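Side-chain contacts in acyl-CoA dehydrogenase (Geobacillus kaustophilus, PDB 2PG0), which probably uses FAD to introduce an alpha-beta double bond into acyl chains, as a member of the acyl-CoA dehydrogenase family: residues V305-V308 with I309-M313; M324-W327 with W328-M332; Y30-Y33 with N34-K38. All coordinates share one frame; numbering follows the deposited sequence.

Contact 1 of 3, residues V305-V308 with I309-M313; sequences VDRV and IEEHM
An i to i+4 salt bridge on the last turns of helix 285-313, in the C-terminal alpha-helical domain of the acyl-CoA dehydrogenase fold, joins Arg307 to Glu311. The guanidinium grips one oxygen end-on with two nitrogens: Arg307 NH1 lies 2.7 Å and Arg307 NH2 2.8 Å from Glu311 OE2. Both come from the same face of the carboxylate, whose plane stands 82° to the guanidinium, and both bonds are bent, as expected when two N-H groups converge on one oxygen. Arg307 leaves the backbone with CG anti to N (chi1 -174°) and then bends at chi2, which brings its end forward along the helix to Glu311. Arg307 NH2 also bonds Thr6 O of the second subunit, so the pair sits at a subunit contact. Glu310 crosses the arginine at about a right angle; its OE1, 4.0 Å from Arg307 NH1, is well out of the guanidinium plane and can add only charge attraction, while Glu310 OE2 is held by Arg8 N. On the buried side Val308 and Ile309 face helix 237-273. There Ile309 CG1 packs 3.3 Å from Val305 O, the carbonyl that accepts Ile309 N at 2.8 Å.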
ATOM      1  N   VAL A 305     -16.060 -14.344  -3.711  1.00 12.06           N
ATOM      2  CA  VAL A 305     -16.983 -14.323  -4.858  1.00 12.99           C
ATOM      3  C   VAL A 305     -17.833 -15.601  -4.918  1.00 13.12           C
ATOM      4  O   VAL A 305     -19.022 -15.539  -5.233  1.00 13.27           O
ATOM      5  CB  VAL A 305     -16.262 -14.022  -6.200  1.00 12.87           C
ATOM      6  CG1 VAL A 305     -15.507 -15.239  -6.717  1.00 12.66           C
ATOM      7  CG2 VAL A 305     -17.254 -13.494  -7.245  1.00 13.73           C
ATOM      8  N   ASP A 306     -17.225 -16.737  -4.573  1.00 13.60           N
ATOM      9  CA  ASP A 306     -17.926 -18.022  -4.547  1.00 14.00           C
ATOM     10  C   ASP A 306     -19.050 -18.012  -3.516  1.00 14.27           C
ATOM     11  O   ASP A 306     -20.145 -18.521  -3.775  1.00 14.24           O
ATOM     12  CB  ASP A 306     -16.954 -19.172  -4.253  1.00 14.22           C
ATOM     13  CG  ASP A 306     -16.224 -19.669  -5.500  1.00 14.63           C
ATOM     14  OD1 ASP A 306     -16.500 -19.195  -6.632  1.00 16.00           O
ATOM     15  OD2 ASP A 306     -15.368 -20.558  -5.335  1.00 17.05           O
ATOM     16  N   ARG A 307     -18.785 -17.408  -2.358  1.00 14.31           N
ATOM     17  CA  ARG A 307     -19.820 -17.270  -1.333  1.00 14.40           C
ATOM     18  C   ARG A 307     -20.953 -16.348  -1.799  1.00 13.91           C
ATOM     19  O   ARG A 307     -22.132 -16.653  -1.597  1.00 13.31           O
ATOM     20  CB  ARG A 307     -19.216 -16.795  -0.005  1.00 14.80           C
ATOM     21  CG  ARG A 307     -20.191 -16.760   1.159  1.00 16.06           C
ATOM     22  CD  ARG A 307     -20.705 -18.150   1.506  1.00 19.25           C
ATOM     23  NE  ARG A 307     -21.708 -18.067   2.563  1.00 23.02           N
ATOM     24  CZ  ARG A 307     -23.005 -17.911   2.337  1.00 24.99           C
ATOM     25  NH1 ARG A 307     -23.456 -17.849   1.090  1.00 28.50           N
ATOM     26  NH2 ARG A 307     -23.854 -17.834   3.351  1.00 28.66           N
ATOM     27  N   VAL A 308     -20.594 -15.230  -2.421  1.00 13.78           N
ATOM     28  CA  VAL A 308     -21.584 -14.308  -2.972  1.00 14.37           C
ATOM     29  C   VAL A 308     -22.446 -14.972  -4.059  1.00 14.45           C
ATOM     30  O   VAL A 308     -23.661 -14.790  -4.072  1.00 14.51           O
ATOM     31  CB  VAL A 308     -20.923 -12.988  -3.464  1.00 14.48           C
ATOM     32  CG1 VAL A 308     -21.924 -12.108  -4.193  1.00 15.05           C
ATOM     33  CG2 VAL A 308     -20.330 -12.219  -2.271  1.00 14.56           C
ATOM     34  N   ILE A 309     -21.823 -15.741  -4.956  1.00 14.72           N
ATOM     35  CA  ILE A 309     -22.582 -16.538  -5.947  1.00 15.54           C
ATOM     36  C   ILE A 309     -23.638 -17.409  -5.243  1.00 15.92           C
ATOM     37  O   ILE A 309     -24.810 -17.380  -5.613  1.00 15.60           O
ATOM     38  CB  ILE A 309     -21.644 -17.397  -6.854  1.00 15.41           C
ATOM     39  CG1 ILE A 309     -20.882 -16.503  -7.842  1.00 15.00           C
ATOM     40  CG2 ILE A 309     -22.432 -18.482  -7.613  1.00 15.22           C
ATOM     41  CD1 ILE A 309     -19.655 -17.178  -8.464  1.00 15.21           C
ATOM     42  N   GLU A 310     -23.225 -18.140  -4.209  1.00 16.83           N
ATOM     43  CA  GLU A 310     -24.135 -18.989  -3.430  1.00 18.52           C
ATOM     44  C   GLU A 310     -25.319 -18.208  -2.849  1.00 18.34           C
ATOM     45  O   GLU A 310     -26.473 -18.617  -3.016  1.00 18.33           O
ATOM     46  CB  GLU A 310     -23.375 -19.733  -2.321  1.00 18.17           C
ATOM     47  CG  GLU A 310     -22.410 -20.800  -2.834  1.00 20.15           C
ATOM     48  CD  GLU A 310     -21.525 -21.373  -1.734  1.00 21.50           C
ATOM     49  OE1 GLU A 310     -21.799 -21.104  -0.542  1.00 23.64           O
ATOM     50  OE2 GLU A 310     -20.545 -22.083  -2.063  1.00 26.10           O
ATOM     51  N   GLU A 311     -25.030 -17.087  -2.183  1.00 18.49           N
ATOM     52  CA  GLU A 311     -26.069 -16.180  -1.666  1.00 18.86           C
ATOM     53  C   GLU A 311     -27.027 -15.706  -2.765  1.00 18.07           C
ATOM     54  O   GLU A 311     -28.251 -15.726  -2.593  1.00 17.93           O
ATOM     55  CB  GLU A 311     -25.434 -14.953  -1.005  1.00 19.06           C
ATOM     56  CG  GLU A 311     -24.788 -15.207   0.334  1.00 22.85           C
ATOM     57  CD  GLU A 311     -25.779 -15.649   1.388  1.00 24.81           C
ATOM     58  OE1 GLU A 311     -26.441 -14.778   2.011  1.00 27.12           O
ATOM     59  OE2 GLU A 311     -25.879 -16.873   1.597  1.00 26.13           O
ATOM     60  N   HIS A 312     -26.454 -15.271  -3.887  1.00 17.22           N
ATOM     61  CA  HIS A 312     -27.220 -14.814  -5.041  1.00 17.10           C
ATOM     62  C   HIS A 312     -28.179 -15.903  -5.534  1.00 17.10           C
ATOM     63  O   HIS A 312     -29.365 -15.648  -5.736  1.00 17.17           O
ATOM     64  CB  HIS A 312     -26.266 -14.407  -6.164  1.00 16.61           C
ATOM     65  CG  HIS A 312     -26.940 -13.763  -7.332  1.00 16.30           C
ATOM     66  ND1 HIS A 312     -27.740 -12.648  -7.208  1.00 16.12           N
ATOM     67  CD2 HIS A 312     -26.916 -14.065  -8.650  1.00 16.08           C
ATOM     68  CE1 HIS A 312     -28.188 -12.297  -8.399  1.00 16.70           C
ATOM     69  NE2 HIS A 312     -27.706 -13.143  -9.291  1.00 16.37           N
ATOM     70  N   MET A 313     -27.654 -17.114  -5.696  1.00 17.71           N
ATOM     71  CA  MET A 313     -28.429 -18.250  -6.202  1.00 17.61           C
ATOM     72  C   MET A 313     -29.543 -18.678  -5.238  1.00 19.36           C
ATOM     73  O   MET A 313     -30.581 -19.198  -5.667  1.00 19.59           O
ATOM     74  CB  MET A 313     -27.498 -19.419  -6.551  1.00 17.92           C
ATOM     75  CG  MET A 313     -26.625 -19.175  -7.798  1.00 16.96           C
ATOM     76  SD  MET A 313     -25.565 -20.564  -8.279  1.00 13.55           S
ATOM     77  CE  MET A 313     -26.813 -21.783  -8.755  1.00 17.93           C
TER

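Contact 2 of 3, residues M324-W327 with W328-M332; sequences MAKW and WITEM
Lys326 O is approached by two groups of Thr330: the hydroxyl OG1 at 2.8 Å and the backbone N at 3.3 Å, the latter from above the carbonyl plane. Thr330 places OG1 between its own N and carbonyl carbon (chi1 59°), which turns the hydroxyl back along helix 319-343 of the C-terminal alpha-helical domain. Asn372 ND2 donates to both Thr330 OG1 and Glu331 OE2, tying this face to the start of helix 372-382. The FAD site is close by: the Lys326 side chain is about 6 Å from that of Thr371, which binds the cofactor.

On another side of the helix, two adjacent tryptophans form a T-shaped pair. The edge of Trp328 points at the face of Trp327, with planes at 77° and the Trp327 six-membered and Trp328 five-membered ring centroids 5.3 Å apart. Trp328 CB adds a CH-pi contact 4.2 Å from the centroid of the Trp327 six-membered ring, only 11° off the normal, and Glu331 CG meets the edge of that indole in its plane, 3.9 Å from Trp327 CE3. Trp327 NE1 bonds Thr296 OG1 of the second subunit, and Lys376 makes a cation-pi contact with the ring. The indole of Trp327 is thus fixed by a face contact, an edge contact and an intersubunit N-H bond, and its pi cloud is likely to be polarised by the lysine charge.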
ATOM      1  N   MET A 324     -18.717  -4.915  -2.443  1.00 11.61           N
ATOM      2  CA  MET A 324     -17.420  -5.322  -1.882  1.00 10.56           C
ATOM      3  C   MET A 324     -16.622  -6.166  -2.874  1.00 11.36           C
ATOM      4  O   MET A 324     -15.459  -5.868  -3.180  1.00 11.71           O
ATOM      5  CB  MET A 324     -17.640  -6.131  -0.592  1.00 10.84           C
ATOM      6  CG  MET A 324     -18.036  -5.295   0.627  1.00 10.15           C
ATOM      7  SD  MET A 324     -18.350  -6.280   2.115  1.00  6.83           S
ATOM      8  CE  MET A 324     -18.529  -4.946   3.311  1.00 12.49           C
ATOM      9  N   ALA A 325     -17.255  -7.226  -3.370  1.00 11.61           N
ATOM     10  CA  ALA A 325     -16.627  -8.128  -4.331  1.00 11.78           C
ATOM     11  C   ALA A 325     -16.144  -7.365  -5.572  1.00 11.99           C
ATOM     12  O   ALA A 325     -14.986  -7.495  -5.973  1.00 12.07           O
ATOM     13  CB  ALA A 325     -17.601  -9.254  -4.712  1.00 12.01           C
ATOM     14  N   LYS A 326     -17.014  -6.528  -6.132  1.00 11.48           N
ATOM     15  CA  LYS A 326     -16.693  -5.776  -7.346  1.00 11.46           C
ATOM     16  C   LYS A 326     -15.466  -4.871  -7.189  1.00 11.26           C
ATOM     17  O   LYS A 326     -14.543  -4.954  -7.989  1.00 11.27           O
ATOM     18  CB  LYS A 326     -17.908  -4.976  -7.821  1.00 11.56           C
ATOM     19  CG  LYS A 326     -17.832  -4.498  -9.276  1.00 11.63           C
ATOM     20  CD  LYS A 326     -17.018  -3.206  -9.378  1.00 12.37           C
ATOM     21  CE  LYS A 326     -17.030  -2.645 -10.776  1.00 11.39           C
ATOM     22  NZ  LYS A 326     -16.148  -1.468 -10.919  1.00 10.94           N
ATOM     23  N   TRP A 327     -15.451  -3.999  -6.181  1.00 10.76           N
ATOM     24  CA  TRP A 327     -14.335  -3.068  -6.068  1.00 10.50           C
ATOM     25  C   TRP A 327     -13.045  -3.762  -5.645  1.00 10.22           C
ATOM     26  O   TRP A 327     -11.990  -3.516  -6.229  1.00  9.95           O
ATOM     27  CB  TRP A 327     -14.668  -1.833  -5.194  1.00 11.13           C
ATOM     28  CG  TRP A 327     -14.401  -1.967  -3.715  1.00 11.17           C
ATOM     29  CD1 TRP A 327     -15.317  -2.225  -2.738  1.00 12.07           C
ATOM     30  CD2 TRP A 327     -13.133  -1.826  -3.050  1.00 11.69           C
ATOM     31  NE1 TRP A 327     -14.701  -2.269  -1.506  1.00 10.93           N
ATOM     32  CE2 TRP A 327     -13.360  -2.028  -1.669  1.00 11.82           C
ATOM     33  CE3 TRP A 327     -11.831  -1.563  -3.490  1.00 11.98           C
ATOM     34  CZ2 TRP A 327     -12.332  -1.971  -0.724  1.00 11.82           C
ATOM     35  CZ3 TRP A 327     -10.801  -1.502  -2.548  1.00 12.38           C
ATOM     36  CH2 TRP A 327     -11.062  -1.711  -1.180  1.00 11.78           C
ATOM     37  N   TRP A 328     -13.126  -4.639  -4.651  1.00 10.13           N
ATOM     38  CA  TRP A 328     -11.913  -5.237  -4.103  1.00 10.80           C
ATOM     39  C   TRP A 328     -11.231  -6.184  -5.092  1.00 10.72           C
ATOM     40  O   TRP A 328     -10.014  -6.142  -5.237  1.00 10.90           O
ATOM     41  CB  TRP A 328     -12.177  -5.937  -2.770  1.00 11.10           C
ATOM     42  CG  TRP A 328     -10.900  -6.285  -2.076  1.00 12.21           C
ATOM     43  CD1 TRP A 328     -10.205  -5.503  -1.187  1.00 13.03           C
ATOM     44  CD2 TRP A 328     -10.144  -7.492  -2.228  1.00 12.30           C
ATOM     45  NE1 TRP A 328      -9.072  -6.159  -0.770  1.00 12.71           N
ATOM     46  CE2 TRP A 328      -9.008  -7.382  -1.391  1.00 13.19           C
ATOM     47  CE3 TRP A 328     -10.327  -8.668  -2.972  1.00 13.03           C
ATOM     48  CZ2 TRP A 328      -8.055  -8.400  -1.283  1.00 12.58           C
ATOM     49  CZ3 TRP A 328      -9.381  -9.681  -2.866  1.00 12.38           C
ATOM     50  CH2 TRP A 328      -8.258  -9.540  -2.026  1.00 13.23           C
ATOM     51  N   ILE A 329     -12.023  -7.009  -5.773  1.00 10.79           N
ATOM     52  CA  ILE A 329     -11.473  -7.967  -6.742  1.00 11.35           C
ATOM     53  C   ILE A 329     -10.893  -7.254  -7.973  1.00 11.24           C
ATOM     54  O   ILE A 329      -9.837  -7.641  -8.479  1.00 11.22           O
ATOM     55  CB  ILE A 329     -12.479  -9.084  -7.127  1.00 11.49           C
ATOM     56  CG1 ILE A 329     -12.774  -9.969  -5.909  1.00 11.43           C
ATOM     57  CG2 ILE A 329     -11.905  -9.970  -8.239  1.00 11.39           C
ATOM     58  CD1 ILE A 329     -13.952 -10.948  -6.093  1.00 12.64           C
ATOM     59  N   THR A 330     -11.572  -6.215  -8.452  1.00 11.46           N
ATOM     60  CA  THR A 330     -11.034  -5.460  -9.590  1.00 11.88           C
ATOM     61  C   THR A 330      -9.707  -4.771  -9.236  1.00 12.29           C
ATOM     62  O   THR A 330      -8.755  -4.832 -10.017  1.00 11.78           O
ATOM     63  CB  THR A 330     -12.055  -4.489 -10.232  1.00 12.04           C
ATOM     64  OG1 THR A 330     -12.520  -3.531  -9.263  1.00 12.02           O
ATOM     65  CG2 THR A 330     -13.234  -5.259 -10.846  1.00 11.24           C
ATOM     66  N   GLU A 331      -9.631  -4.137  -8.062  1.00 12.82           N
ATOM     67  CA  GLU A 331      -8.360  -3.543  -7.611  1.00 13.68           C
ATOM     68  C   GLU A 331      -7.277  -4.605  -7.438  1.00 13.75           C
ATOM     69  O   GLU A 331      -6.130  -4.381  -7.810  1.00 13.17           O
ATOM     70  CB  GLU A 331      -8.517  -2.735  -6.319  1.00 14.03           C
ATOM     71  CG  GLU A 331      -9.342  -1.456  -6.461  1.00 16.00           C
ATOM     72  CD  GLU A 331      -8.826  -0.473  -7.529  1.00 19.21           C
ATOM     73  OE1 GLU A 331      -7.621  -0.472  -7.859  1.00 20.96           O
ATOM     74  OE2 GLU A 331      -9.648   0.323  -8.025  1.00 21.26           O
ATOM     75  N   MET A 332      -7.657  -5.758  -6.887  1.00 14.68           N
ATOM     76  CA  MET A 332      -6.727  -6.867  -6.677  1.00 17.50           C
ATOM     77  C   MET A 332      -6.177  -7.372  -8.014  1.00 15.15           C
ATOM     78  O   MET A 332      -4.989  -7.637  -8.142  1.00 14.73           O
ATOM     79  CB  MET A 332      -7.431  -8.004  -5.947  1.00 16.67           C
ATOM     80  CG  MET A 332      -6.502  -8.981  -5.278  1.00 19.77           C
ATOM     81  SD  MET A 332      -7.399 -10.512  -4.997  1.00 27.81           S
ATOM     82  CE  MET A 332      -7.431 -11.113  -6.712  1.00 25.31           C
TER

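Contact 3 of 3, residues Y30-Y33 with N34-K38; sequences YPHY and NDWEK
One face of the Trp36 indole lies against the backbone and CB of the residues before it: His32 CB sits 3.3 Å above the plane and Tyr33 CA 3.7 Å above it, both offset toward the rim. His32 O lies over the ring as well, 3.4 Å from Trp36 CG. In the ring plane, at the edge, a water accepts from Trp36 NE1 at 2.9 Å and also bonds His32 ND1, bridging the two side chains. The imidazole itself is slid aside, its plane 30° from the indole, so little of one ring lies over the other. Phe46 makes an edge-to-face contact with Trp36.

The contact runs from the loop after helix 12-28 into the first turn of helix 33-39, in the N-terminal domain. Trp36 N bonds His32 O and Glu37 N bonds Tyr33 O. Two earlier carbonyls reach the turn through water: one water joins Tyr30 O to Asn34 N, another Pro31 O to Asp35 N.

Tyr33 swings its ring out with CG anti to the backbone N (chi1 -169°), setting CD1 4.0 Å from Trp36 CE3 and CE2 3.5 Å from Glu37 CD. The Tyr33 and Trp36 side chains run at about a right angle to each other; the phenol plane makes 44° with the Glu37 carboxylate. Trading Trp36 for an alanine would probably open a gap beside His32 CB and Phe46 and leave the water at His32 ND1 without its indole donor. Tyr33 OH is bonded to Ser87 N, which anchors the far end of the phenol near helix 71-84.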
ATOM      1  N   TYR A  30      -9.941 -19.416 -28.833  1.00 15.83           N
ATOM      2  CA  TYR A  30      -8.526 -19.270 -28.495  1.00 16.02           C
ATOM      3  C   TYR A  30      -7.629 -18.959 -29.711  1.00 16.59           C
ATOM      4  O   TYR A  30      -6.827 -18.017 -29.662  1.00 16.09           O
ATOM      5  CB  TYR A  30      -8.013 -20.507 -27.743  1.00 15.66           C
ATOM      6  CG  TYR A  30      -8.338 -20.541 -26.267  1.00 15.48           C
ATOM      7  CD1 TYR A  30      -9.390 -21.324 -25.782  1.00 13.91           C
ATOM      8  CD2 TYR A  30      -7.585 -19.807 -25.353  1.00 14.34           C
ATOM      9  CE1 TYR A  30      -9.677 -21.376 -24.424  1.00 15.69           C
ATOM     10  CE2 TYR A  30      -7.872 -19.843 -23.996  1.00 15.35           C
ATOM     11  CZ  TYR A  30      -8.920 -20.629 -23.539  1.00 15.29           C
ATOM     12  OH  TYR A  30      -9.209 -20.683 -22.202  1.00 16.03           O
ATOM     13  N   PRO A  31      -7.763 -19.738 -30.806  1.00 17.33           N
ATOM     14  CA  PRO A  31      -6.847 -19.477 -31.921  1.00 18.20           C
ATOM     15  C   PRO A  31      -7.195 -18.246 -32.757  1.00 18.39           C
ATOM     16  O   PRO A  31      -6.334 -17.770 -33.511  1.00 19.78           O
ATOM     17  CB  PRO A  31      -6.973 -20.733 -32.795  1.00 17.96           C
ATOM     18  CG  PRO A  31      -7.888 -21.688 -32.062  1.00 18.66           C
ATOM     19  CD  PRO A  31      -8.676 -20.858 -31.103  1.00 17.88           C
ATOM     20  N   HIS A  32      -8.433 -17.765 -32.641  1.00 18.42           N
ATOM     21  CA  HIS A  32      -8.964 -16.643 -33.437  1.00 18.25           C
ATOM     22  C   HIS A  32      -8.860 -15.293 -32.713  1.00 17.48           C
ATOM     23  O   HIS A  32      -9.040 -14.240 -33.332  1.00 16.67           O
ATOM     24  CB  HIS A  32     -10.457 -16.840 -33.724  1.00 19.29           C
ATOM     25  CG  HIS A  32     -10.786 -18.042 -34.553  1.00 21.97           C
ATOM     26  ND1 HIS A  32     -11.180 -17.947 -35.871  1.00 25.10           N
ATOM     27  CD2 HIS A  32     -10.830 -19.360 -34.240  1.00 23.70           C
ATOM     28  CE1 HIS A  32     -11.439 -19.155 -36.339  1.00 25.73           C
ATOM     29  NE2 HIS A  32     -11.223 -20.032 -35.373  1.00 24.86           N
ATOM     30  N   TYR A  33      -8.630 -15.327 -31.403  1.00 16.73           N
ATOM     31  CA  TYR A  33      -8.777 -14.125 -30.572  1.00 16.57           C
ATOM     32  C   TYR A  33      -7.918 -12.952 -31.048  1.00 16.81           C
ATOM     33  O   TYR A  33      -8.409 -11.825 -31.130  1.00 16.71           O
ATOM     34  CB  TYR A  33      -8.488 -14.450 -29.108  1.00 16.12           C
ATOM     35  CG  TYR A  33      -8.862 -13.355 -28.131  1.00 15.27           C
ATOM     36  CD1 TYR A  33     -10.157 -13.271 -27.616  1.00 14.95           C
ATOM     37  CD2 TYR A  33      -7.918 -12.413 -27.708  1.00 14.92           C
ATOM     38  CE1 TYR A  33     -10.505 -12.275 -26.704  1.00 14.51           C
ATOM     39  CE2 TYR A  33      -8.259 -11.412 -26.790  1.00 14.06           C
ATOM     40  CZ  TYR A  33      -9.549 -11.354 -26.298  1.00 14.48           C
ATOM     41  OH  TYR A  33      -9.898 -10.382 -25.395  1.00 14.67           O
ATOM     42  N   ASN A  34      -6.652 -13.221 -31.368  1.00 17.44           N
ATOM     43  CA  ASN A  34      -5.725 -12.170 -31.811  1.00 18.61           C
ATOM     44  C   ASN A  34      -6.173 -11.482 -33.105  1.00 18.63           C
ATOM     45  O   ASN A  34      -6.020 -10.265 -33.254  1.00 18.34           O
ATOM     46  CB  ASN A  34      -4.296 -12.719 -31.948  1.00 19.41           C
ATOM     47  CG  ASN A  34      -3.677 -13.113 -30.602  1.00 21.93           C
ATOM     48  OD1 ASN A  34      -4.292 -12.959 -29.545  1.00 25.96           O
ATOM     49  ND2 ASN A  34      -2.449 -13.625 -30.643  1.00 26.24           N
ATOM     50  N   ASP A  35      -6.741 -12.266 -34.025  1.00 18.51           N
ATOM     51  CA  ASP A  35      -7.317 -11.732 -35.266  1.00 19.19           C
ATOM     52  C   ASP A  35      -8.522 -10.829 -35.001  1.00 18.42           C
ATOM     53  O   ASP A  35      -8.701  -9.800 -35.659  1.00 17.94           O
ATOM     54  CB  ASP A  35      -7.734 -12.871 -36.197  1.00 20.11           C
ATOM     55  CG  ASP A  35      -6.563 -13.493 -36.921  1.00 23.46           C
ATOM     56  OD1 ASP A  35      -5.452 -12.918 -36.873  1.00 27.81           O
ATOM     57  OD2 ASP A  35      -6.759 -14.560 -37.556  1.00 28.61           O
ATOM     58  N   TRP A  36      -9.344 -11.223 -34.036  1.00 17.65           N
ATOM     59  CA  TRP A  36     -10.510 -10.437 -33.666  1.00 17.45           C
ATOM     60  C   TRP A  36     -10.087  -9.068 -33.135  1.00 17.12           C
ATOM     61  O   TRP A  36     -10.700  -8.050 -33.453  1.00 16.73           O
ATOM     62  CB  TRP A  36     -11.317 -11.152 -32.598  1.00 17.36           C
ATOM     63  CG  TRP A  36     -11.935 -12.444 -33.009  1.00 17.82           C
ATOM     64  CD1 TRP A  36     -12.101 -12.929 -34.281  1.00 17.53           C
ATOM     65  CD2 TRP A  36     -12.514 -13.409 -32.130  1.00 17.84           C
ATOM     66  NE1 TRP A  36     -12.735 -14.155 -34.239  1.00 17.94           N
ATOM     67  CE2 TRP A  36     -13.008 -14.466 -32.931  1.00 18.68           C
ATOM     68  CE3 TRP A  36     -12.664 -13.484 -30.738  1.00 18.24           C
ATOM     69  CZ2 TRP A  36     -13.640 -15.586 -32.383  1.00 18.42           C
ATOM     70  CZ3 TRP A  36     -13.294 -14.597 -30.195  1.00 18.62           C
ATOM     71  CH2 TRP A  36     -13.772 -15.631 -31.018  1.00 18.03           C
ATOM     72  N   GLU A  37      -9.033  -9.056 -32.326  1.00 17.15           N
ATOM     73  CA  GLU A  37      -8.506  -7.804 -31.793  1.00 17.68           C
ATOM     74  C   GLU A  37      -8.014  -6.881 -32.899  1.00 18.24           C
ATOM     75  O   GLU A  37      -8.265  -5.673 -32.864  1.00 18.10           O
ATOM     76  CB  GLU A  37      -7.398  -8.078 -30.791  1.00 17.68           C
ATOM     77  CG  GLU A  37      -7.906  -8.706 -29.528  1.00 18.13           C
ATOM     78  CD  GLU A  37      -6.909  -8.573 -28.427  1.00 21.34           C
ATOM     79  OE1 GLU A  37      -5.815  -9.170 -28.553  1.00 22.27           O
ATOM     80  OE2 GLU A  37      -7.212  -7.847 -27.452  1.00 21.40           O
ATOM     81  N   LYS A  38      -7.330  -7.463 -33.880  1.00 19.03           N
ATOM     82  CA  LYS A  38      -6.854  -6.728 -35.053  1.00 19.99           C
ATOM     83  C   LYS A  38      -7.994  -6.085 -35.834  1.00 20.17           C
ATOM     84  O   LYS A  38      -7.880  -4.939 -36.267  1.00 20.50           O
ATOM     85  CB  LYS A  38      -6.071  -7.656 -35.980  1.00 20.40           C
ATOM     86  CG  LYS A  38      -4.699  -8.041 -35.485  1.00 23.17           C
ATOM     87  CD  LYS A  38      -4.049  -8.974 -36.492  1.00 27.77           C
ATOM     88  CE  LYS A  38      -2.634  -9.337 -36.097  1.00 29.86           C
ATOM     89  NZ  LYS A  38      -2.015 -10.186 -37.158  1.00 32.81           N
TER
HETATM   90  O   HOH W   1      -5.371 -16.021 -31.002  1.00 19.14           O
HETATM   91  O   HOH W   2      -5.889 -15.115 -34.245  1.00 24.41           O
HETATM   92  O   HOH W   3     -12.846 -15.750 -36.668  1.00 55.60           O
HETATM   93  O   HOH W   4      -8.875  -8.184 -25.345  1.00 15.82           O

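Along the chain contact 3 comes first, in the N-terminal domain, followed by contact 1 and then contact 2, both in the C-terminal domain. Contacts 1 and 2 lie on successive helices, 285-313 and 319-343, with centres about 15 Å apart; they meet where Val305 CB packs 3.8 Å from Ile329 CD1. Both also reach the second subunit, so this helix pair packs together within the domain and also takes part in the subunit interface. Contact 3 stands apart, its centre about 32 Å from that of contact 1 and about 28 Å from that of contact 2. Helix 71-84 packs against both contacts 1 and 3. Contact 2 runs nearest the cofactor: the Lys326 side chain is about 8 Å from FAD.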